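PDB 2DZT: tryptophan synthase alpha chain from Pyrococcus furiosus, which cleaves indoleglycerol phosphate in an aldol reaction to indole and glyceraldehyde 3-phosphate, the alpha-subunit share of the last step of tryptophan biosynthesis. Local coordinates for residues A[102-107]-A[132-137]. The protein carries 1 engineered substitution. Numbering follows the deposited sequence.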
ATOM      1  N   ALA A 102     -14.829  10.788   3.228  1.00 20.85           N
ATOM      2  CA  ALA A 102     -16.200  10.563   2.786  1.00 24.16           C
ATOM      3  C   ALA A 102     -16.218  10.233   1.294  1.00 25.34           C
ATOM      4  O   ALA A 102     -16.901   9.305   0.853  1.00 26.35           O
ATOM      5  CB  ALA A 102     -17.048  11.797   3.059  1.00 23.68           C
ATOM      6  N   GLU A 103     -15.460  10.993   0.518  1.00 25.96           N
ATOM      7  CA  GLU A 103     -15.395  10.765  -0.913  1.00 27.25           C
ATOM      8  C   GLU A 103     -14.728   9.412  -1.155  1.00 27.48           C
ATOM      9  O   GLU A 103     -15.119   8.657  -2.050  1.00 28.68           O
ATOM     10  CB  GLU A 103     -14.603  11.888  -1.572  1.00 29.95           C
ATOM     11  CG  GLU A 103     -14.799  11.998  -3.068  1.00 37.36           C
ATOM     12  CD  GLU A 103     -14.468  13.381  -3.598  1.00 37.62           C
ATOM     13  OE1 GLU A 103     -14.737  13.620  -4.791  1.00 40.76           O
ATOM     14  OE2 GLU A 103     -13.951  14.220  -2.824  1.00 39.43           O
ATOM     15  N   ALA A 104     -13.732   9.099  -0.338  1.00 26.07           N
ATOM     16  CA  ALA A 104     -13.017   7.834  -0.467  1.00 26.94           C
ATOM     17  C   ALA A 104     -13.997   6.672  -0.337  1.00 26.36           C
ATOM     18  O   ALA A 104     -14.051   5.785  -1.191  1.00 24.81           O
ATOM     19  CB  ALA A 104     -11.943   7.736   0.603  1.00 26.67           C
ATOM     20  N   LYS A 105     -14.780   6.691   0.736  1.00 25.19           N
ATOM     21  CA  LYS A 105     -15.764   5.653   0.986  1.00 25.61           C
ATOM     22  C   LYS A 105     -16.740   5.509  -0.182  1.00 26.50           C
ATOM     23  O   LYS A 105     -16.880   4.432  -0.756  1.00 28.30           O
ATOM     24  CB  LYS A 105     -16.539   5.978   2.267  1.00 30.25           C
ATOM     25  CG  LYS A 105     -17.486   4.882   2.735  1.00 27.65           C
ATOM     26  CD  LYS A 105     -16.721   3.652   3.189  1.00 29.63           C
ATOM     27  CE  LYS A 105     -17.652   2.626   3.794  1.00 26.56           C
ATOM     28  NZ  LYS A 105     -16.915   1.445   4.280  1.00 28.34           N
ATOM     29  N   ALA A 106     -17.411   6.602  -0.527  1.00 25.23           N
ATOM     30  CA  ALA A 106     -18.380   6.618  -1.615  1.00 24.80           C
ATOM     31  C   ALA A 106     -17.864   5.960  -2.893  1.00 26.28           C
ATOM     32  O   ALA A 106     -18.640   5.369  -3.643  1.00 24.69           O
ATOM     33  CB  ALA A 106     -18.809   8.066  -1.916  1.00 23.93           C
ATOM     34  N   SER A 107     -16.564   6.063  -3.149  1.00 24.94           N
ATOM     35  CA  SER A 107     -16.010   5.472  -4.359  1.00 24.53           C
ATOM     36  C   SER A 107     -15.677   3.989  -4.176  1.00 22.17           C
ATOM     37  O   SER A 107     -15.424   3.275  -5.151  1.00 17.94           O
ATOM     38  CB  SER A 107     -14.763   6.242  -4.800  1.00 27.02           C
ATOM     39  OG  SER A 107     -13.681   6.002  -3.914  1.00 35.39           O
ATOM     40  N   GLU A 132     -16.585   7.671   9.158  1.00 25.06           N
ATOM     41  CA  GLU A 132     -16.825   7.575   7.722  1.00 24.18           C
ATOM     42  C   GLU A 132     -16.778   6.153   7.160  1.00 22.92           C
ATOM     43  O   GLU A 132     -16.956   5.953   5.960  1.00 22.93           O
ATOM     44  CB  GLU A 132     -15.836   8.463   6.959  1.00 24.67           C
ATOM     45  CG  GLU A 132     -16.017   9.951   7.190  1.00 26.97           C
ATOM     46  CD  GLU A 132     -17.475  10.400   7.062  1.00 29.82           C
ATOM     47  OE1 GLU A 132     -18.186   9.901   6.164  1.00 27.77           O
ATOM     48  OE2 GLU A 132     -17.911  11.263   7.853  1.00 29.08           O
ATOM     49  N   GLY A 133     -16.536   5.173   8.027  1.00 23.21           N
ATOM     50  CA  GLY A 133     -16.484   3.783   7.604  1.00 21.06           C
ATOM     51  C   GLY A 133     -15.215   3.332   6.899  1.00 21.51           C
ATOM     52  O   GLY A 133     -15.246   2.372   6.132  1.00 23.16           O
ATOM     53  N   ILE A 134     -14.100   4.013   7.140  1.00 21.37           N
ATOM     54  CA  ILE A 134     -12.836   3.643   6.501  1.00 21.42           C
ATOM     55  C   ILE A 134     -11.902   3.032   7.524  1.00 20.23           C
ATOM     56  O   ILE A 134     -11.742   3.575   8.609  1.00 21.17           O
ATOM     57  CB  ILE A 134     -12.120   4.873   5.899  1.00 24.38           C
ATOM     58  CG1 ILE A 134     -12.969   5.476   4.784  1.00 24.58           C
ATOM     59  CG2 ILE A 134     -10.725   4.478   5.365  1.00 23.34           C
ATOM     60  CD1 ILE A 134     -13.037   4.627   3.549  1.00 27.55           C
ATOM     61  N   LYS A 135     -11.271   1.916   7.179  1.00 22.48           N
ATOM     62  CA  LYS A 135     -10.341   1.276   8.109  1.00 24.38           C
ATOM     63  C   LYS A 135      -8.969   1.923   8.042  1.00 25.72           C
ATOM     64  O   LYS A 135      -8.523   2.360   6.967  1.00 25.92           O
ATOM     65  CB  LYS A 135     -10.236  -0.218   7.822  1.00 26.29           C
ATOM     66  CG  LYS A 135     -11.465  -0.994   8.256  1.00 29.15           C
ATOM     67  CD  LYS A 135     -11.346  -2.456   7.920  1.00 33.10           C
ATOM     68  CE  LYS A 135     -12.562  -3.227   8.415  1.00 32.45           C
ATOM     69  NZ  LYS A 135     -12.497  -4.650   7.967  1.00 35.96           N
ATOM     70  N   THR A 136      -8.307   2.005   9.192  1.00 21.94           N
ATOM     71  CA  THR A 136      -6.986   2.609   9.244  1.00 20.86           C
ATOM     72  C   THR A 136      -5.823   1.631   9.088  1.00 19.10           C
ATOM     73  O   THR A 136      -5.847   0.509   9.590  1.00 22.81           O
ATOM     74  CB  THR A 136      -6.774   3.366  10.556  1.00 19.43           C
ATOM     75  OG1 THR A 136      -7.001   2.475  11.651  1.00 21.10           O
ATOM     76  CG2 THR A 136      -7.727   4.542  10.651  1.00 20.47           C
ATOM     77  N   VAL A 137      -4.798   2.096   8.391  1.00 17.47           N
ATOM     78  CA  VAL A 137      -3.579   1.345   8.159  1.00 17.27           C
ATOM     79  C   VAL A 137      -2.449   2.288   8.569  1.00 20.36           C
ATOM     80  O   VAL A 137      -2.309   3.379   8.008  1.00 18.51           O
ATOM     81  CB  VAL A 137      -3.415   0.983   6.656  1.00 14.82           C
ATOM     82  CG1 VAL A 137      -2.072   0.348   6.410  1.00 12.29           C
ATOM     83  CG2 VAL A 137      -4.529   0.032   6.223  1.00 16.52           C
TER
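The ammonium group of Lys105 donates a hydrogen bond to the backbone carbonyl of Gly133, with NZ 2.7 Å from O. NZ approaches this acceptor at a C=O...N angle of 136° and stands 26° out of the carbonyl plane. A bend at chi2 (67°) in an otherwise extended side chain carries the lysine along the backbone of the loop, and its CG passes 3.4 Å from the carbonyl O of Glu132. The bond thus illustrates how a long side chain on one helix can tie itself to the turn that ends the next. Gly133, with positive phi, closes helix 119-131 in a Schellman motif, and from there the chain drops into strand 135-140. In this TIM barrel the contact therefore joins helix 97-107, on the outer layer, to the loop leading into the fifth strand of the barrel, away from the catalytic acids Glu36 and Asp47. Beneath the lysine, CD1 of Ile134 lies 3.8 Å from Lys105 CD and reaches Ala104 CB more loosely, at 4.4 Å; Ile134 also packs on Ile112 of the neighbouring strand 111-114. At the other end of the contact, Glu132 OE1 comes within 3.8 Å of the methyl CB of Ala102, while OE2 of the same carboxylate forms a salt bridge with Arg98, one turn earlier on the helix of Ala102.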